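Local structure of fiber protein (Snake adenovirus 1, 4UMI) at residues W168-P173 and L186-S191; F159-P164 and V179-G184. The protein forms the trimeric head, with part of the shaft, of capsid-vertex spikes that probably attach the virion to its host receptor. One frame throughout, in Å; residues are numbered along the deposited sequence. Where two conformers were deposited one is given.

Contact 1: residues W168-P173 and L186-S191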
# COMPACT_ATOMS: atom_id res chain seq x y z
N TRP A 168 -2.55 -12.55 9.25
CA TRP A 168 -2.51 -11.34 8.42
C TRP A 168 -3.04 -11.68 7.03
O TRP A 168 -2.40 -12.35 6.25
CB TRP A 168 -1.09 -10.88 8.29
CG TRP A 168 -0.38 -10.56 9.60
CD1 TRP A 168 -0.05 -11.45 10.58
CD2 TRP A 168 0.02 -9.26 10.07
NE1 TRP A 168 0.55 -10.79 11.61
CE2 TRP A 168 0.62 -9.44 11.34
CE3 TRP A 168 -0.04 -7.97 9.53
CZ2 TRP A 168 1.11 -8.35 12.10
CZ3 TRP A 168 0.44 -6.90 10.29
CH2 TRP A 168 1.01 -7.12 11.56
N LEU A 169 -4.18 -11.11 6.73
CA LEU A 169 -4.79 -11.21 5.42
C LEU A 169 -4.09 -10.24 4.52
O LEU A 169 -3.95 -9.06 4.86
CB LEU A 169 -6.28 -10.90 5.55
CG LEU A 169 -7.11 -10.97 4.30
CD1 LEU A 169 -7.12 -12.39 3.73
CD2 LEU A 169 -8.53 -10.49 4.58
N ILE A 170 -3.57 -10.69 3.38
CA ILE A 170 -2.74 -9.89 2.52
C ILE A 170 -3.10 -10.04 1.07
O ILE A 170 -3.26 -11.14 0.57
CB ILE A 170 -1.25 -10.18 2.79
CG1 ILE A 170 -0.33 -9.27 1.99
CG2 ILE A 170 -0.88 -11.63 2.57
CD1 ILE A 170 1.07 -9.15 2.56
N ALA A 171 -3.26 -8.94 0.36
CA ALA A 171 -3.53 -8.92 -1.05
C ALA A 171 -2.25 -8.78 -1.86
O ALA A 171 -1.48 -7.87 -1.66
CB ALA A 171 -4.47 -7.79 -1.43
N PHE A 172 -2.06 -9.68 -2.82
CA PHE A 172 -1.03 -9.57 -3.85
C PHE A 172 -1.73 -9.30 -5.19
O PHE A 172 -2.95 -9.44 -5.26
CB PHE A 172 -0.21 -10.88 -3.91
CG PHE A 172 0.59 -11.18 -2.69
CD1 PHE A 172 1.75 -10.47 -2.43
CD2 PHE A 172 0.19 -12.14 -1.79
CE1 PHE A 172 2.54 -10.77 -1.31
CE2 PHE A 172 0.97 -12.40 -0.67
CZ PHE A 172 2.11 -11.70 -0.43
N PRO A 173 -1.00 -8.98 -6.23
CA PRO A 173 -1.73 -8.61 -7.45
C PRO A 173 -2.59 -9.74 -8.01
O PRO A 173 -3.70 -9.49 -8.49
CB PRO A 173 -0.63 -8.22 -8.41
CG PRO A 173 0.41 -7.63 -7.51
CD PRO A 173 0.40 -8.53 -6.27
N LEU A 186 7.02 -19.34 9.85
CA LEU A 186 6.04 -18.53 9.13
C LEU A 186 5.37 -19.40 8.08
O LEU A 186 6.06 -20.13 7.36
CB LEU A 186 6.77 -17.36 8.50
CG LEU A 186 5.93 -16.43 7.64
CD1 LEU A 186 6.47 -15.02 7.70
CD2 LEU A 186 5.84 -16.88 6.19
N THR A 187 4.05 -19.28 7.98
CA THR A 187 3.30 -19.86 6.89
C THR A 187 2.56 -18.76 6.12
O THR A 187 1.94 -17.92 6.76
CB THR A 187 2.28 -20.90 7.35
OG1 THR A 187 2.96 -21.99 7.99
CG2 THR A 187 1.45 -21.47 6.18
N LEU A 188 2.66 -18.80 4.78
CA LEU A 188 1.85 -17.94 3.93
C LEU A 188 1.01 -18.91 3.11
O LEU A 188 1.53 -19.63 2.25
CB LEU A 188 2.74 -17.09 3.02
CG LEU A 188 1.96 -16.40 1.85
CD1 LEU A 188 0.93 -15.40 2.28
CD2 LEU A 188 2.87 -15.87 0.81
N GLU A 189 -0.29 -18.90 3.39
CA GLU A 189 -1.24 -19.72 2.63
C GLU A 189 -1.81 -18.87 1.52
O GLU A 189 -2.01 -17.70 1.75
CB GLU A 189 -2.39 -20.17 3.55
CG GLU A 189 -1.95 -21.03 4.69
CD GLU A 189 -3.03 -21.91 5.22
OE1 GLU A 189 -4.26 -21.59 5.07
OE2 GLU A 189 -2.64 -22.94 5.80
N ILE A 190 -2.08 -19.44 0.35
CA ILE A 190 -2.51 -18.68 -0.80
C ILE A 190 -3.80 -19.19 -1.42
O ILE A 190 -4.08 -20.35 -1.44
CB ILE A 190 -1.41 -18.59 -1.89
CG1 ILE A 190 -0.93 -19.98 -2.33
CG2 ILE A 190 -0.25 -17.82 -1.34
CD1 ILE A 190 0.09 -19.96 -3.42
N SER A 191 -4.58 -18.27 -1.95
CA SER A 191 -5.90 -18.55 -2.51
C SER A 191 -5.84 -19.29 -3.82
O SER A 191 -6.79 -19.95 -4.17
CB SER A 191 -6.72 -17.25 -2.67
OG SER A 191 -6.11 -16.36 -3.58

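Contact 2: residues F159-P164 and V179-G184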
# COMPACT_ATOMS: atom_id res chain seq x y z
N PHE A 159 6.45 -9.91 16.23
CA PHE A 159 5.65 -8.91 15.53
C PHE A 159 4.39 -9.57 14.93
O PHE A 159 3.29 -9.06 15.04
CB PHE A 159 6.50 -8.32 14.42
CG PHE A 159 5.78 -7.31 13.57
CD1 PHE A 159 5.76 -5.99 13.90
CD2 PHE A 159 5.13 -7.70 12.40
CE1 PHE A 159 5.15 -5.04 13.11
CE2 PHE A 159 4.53 -6.77 11.62
CZ PHE A 159 4.54 -5.45 11.97
N LEU A 160 4.57 -10.71 14.27
CA LEU A 160 3.47 -11.37 13.58
C LEU A 160 2.40 -11.91 14.54
O LEU A 160 1.19 -11.87 14.26
CB LEU A 160 3.98 -12.49 12.70
CG LEU A 160 4.77 -12.00 11.48
CD1 LEU A 160 5.41 -13.17 10.79
CD2 LEU A 160 3.92 -11.21 10.50
N THR A 161 2.83 -12.38 15.72
CA THR A 161 1.91 -13.01 16.66
C THR A 161 1.05 -11.95 17.35
O THR A 161 -0.02 -12.25 17.87
CB THR A 161 2.67 -13.82 17.71
OG1 THR A 161 3.46 -12.94 18.51
CG2 THR A 161 3.50 -14.87 17.10
N ALA A 162 1.51 -10.71 17.34
CA ALA A 162 0.77 -9.62 18.00
C ALA A 162 -0.58 -9.25 17.35
O ALA A 162 -1.43 -8.61 17.97
CB ALA A 162 1.66 -8.39 18.15
N HIS A 163 -0.81 -9.68 16.12
CA HIS A 163 -1.99 -9.26 15.40
C HIS A 163 -3.20 -9.75 16.15
O HIS A 163 -3.22 -10.86 16.61
CB HIS A 163 -1.95 -9.88 14.01
CG HIS A 163 -2.92 -9.31 13.04
ND1 HIS A 163 -4.28 -9.52 13.12
CD2 HIS A 163 -2.72 -8.54 11.95
CE1 HIS A 163 -4.88 -8.89 12.13
NE2 HIS A 163 -3.95 -8.30 11.39
N PRO A 164 -4.25 -8.92 16.22
CA PRO A 164 -5.41 -9.29 17.04
C PRO A 164 -6.08 -10.58 16.58
O PRO A 164 -6.82 -11.18 17.35
CB PRO A 164 -6.34 -8.08 16.94
CG PRO A 164 -5.75 -7.17 15.93
CD PRO A 164 -4.33 -7.54 15.74
N VAL A 179 -0.86 -14.78 6.25
CA VAL A 179 0.39 -15.04 6.92
C VAL A 179 0.14 -15.29 8.40
O VAL A 179 -0.60 -14.57 9.05
CB VAL A 179 1.35 -13.83 6.80
CG1 VAL A 179 2.64 -14.06 7.55
CG2 VAL A 179 1.69 -13.52 5.36
N SER A 180 0.77 -16.34 8.92
CA SER A 180 0.71 -16.62 10.36
C SER A 180 2.04 -17.24 10.76
O SER A 180 2.88 -17.58 9.93
CB SER A 180 -0.44 -17.59 10.63
OG SER A 180 -0.22 -18.84 10.02
N VAL A 181 2.27 -17.32 12.07
CA VAL A 181 3.49 -17.93 12.56
C VAL A 181 3.13 -18.90 13.69
O VAL A 181 2.22 -18.64 14.47
CB VAL A 181 4.52 -16.86 13.00
CG1 VAL A 181 4.03 -16.07 14.21
CG2 VAL A 181 5.89 -17.46 13.25
N ASP A 182 3.87 -20.01 13.76
CA ASP A 182 3.68 -20.99 14.83
C ASP A 182 5.03 -21.56 15.17
O ASP A 182 5.72 -22.12 14.31
CB ASP A 182 2.69 -22.06 14.37
CG ASP A 182 2.30 -23.04 15.47
OD1 ASP A 182 2.52 -22.76 16.66
OD2 ASP A 182 1.74 -24.08 15.10
N GLU A 183 5.41 -21.42 16.45
CA GLU A 183 6.70 -21.93 16.95
C GLU A 183 7.85 -21.50 16.03
O GLU A 183 8.70 -22.30 15.65
CB GLU A 183 6.63 -23.46 17.13
CG GLU A 183 5.90 -23.87 18.40
CD GLU A 183 5.61 -25.35 18.51
OE1 GLU A 183 6.15 -26.16 17.72
OE2 GLU A 183 4.82 -25.71 19.42
N GLY A 184 7.82 -20.22 15.64
CA GLY A 184 8.89 -19.64 14.87
C GLY A 184 8.90 -20.01 13.39
O GLY A 184 9.89 -19.77 12.70

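Contact 1: residues W168-P173 and L186-S191
With chi1 at -175°, I170 sends CG1 opposite its backbone N and lodges CG2 between that N and the carbonyl carbon; L188, whose chi1 is 166°, extends CG away from its own N. This brings the end of the leucine closer to the other strand, and its CD1 stands 4.2 Å from I170 CG2, the two side chains crossing at about a right angle. The same methyl meets the ring of F172 at its edge, near the ring plane, with L188 CD1 4.2 Å from F172 CE2. One face of that ring is taken by its neighbour on the strand: I170 CG1 lies 4.2 Å above the plane, offset toward the rim. Branched aliphatic groups and a phenyl ring suit this purely apolar meeting, which buries 95 Å², both sides summed. The two strands are not adjacent, since strand 175-182 runs between them; its G177, backbone-bonded to I170 and lacking a side chain, probably helps the two side chains meet across it. On the inner side of this antiparallel sheet, A138 of strand 131-140 touches I170 and F172, while F119 of strand 118-128 meets L188, joining the two sheets of the head in a beta sandwich.

Contact 2: residues F159-P164 and V179-G184
L160 carries this contact, packing the last part of helix 154-161 against V179 and V181 of strand 175-182. Its CB lies 3.9 Å from V181 CG1, while further out along the leucine CD2 approaches V179 CG1 at 4.3 Å. With chi1 at -69° CG is opposite the carbonyl carbon; chi2 of 171° carries CD1 on as the extended branch and turns the other methyl, CD2, toward V179, so that one leucine meets both valines. V179 and V181 are two apart on their strand and so direct their CB atoms to the same side, here toward the helix. Beta-branched valine is at home in extended backbone, and it presents compact methyls to the leucine. V181 was deposited in two conformers, and in the one described its CG1 comes too near T161 CG2 for that pair to be reliable.

Around this shell, L186 and L136 also touch L160, and L136 reaches V179 as well, closing the leucine and the inner valine into a hydrophobic core. T161, more exposed at the margin, turns its hydroxyl back to the helix, where OG1 is hydrogen-bonded to S158 O. The carbonyl of L160 is bonded to W168 NE1, tying the helix to strand 168-172.

No hydrogen bond joins the two segments. The 175 Å² of surface buried between them is apolar contact without directional bonds, and the fit therefore rests on shape and the exclusion of water, with L160 and V179 buried and V181 only partly so.

Overall arrangement
The centres of contact 1 and contact 2 lie 13 Å apart, and both reach the sheet that includes strands 168-172, 175-182 and 185-190. Their segments alternate along the chain, and in the sheet strand 175-182 lies between the two strands of contact 1: W168 N is 2.8 Å from V179 O on one side, and T187 N is 2.8 Å from S180 O on the other, both probable hydrogen bonds. W168 also bridges to segment 159-164. Its CH2 packs 3.5 Å from F159 CE2, the ring planes about 15° apart, whereas H163 CD2 meets W168 CD2 at 3.4 Å in an edge-to-face pair. Y139 of a neighbouring subunit packs on H163, linking this cluster to the trimer.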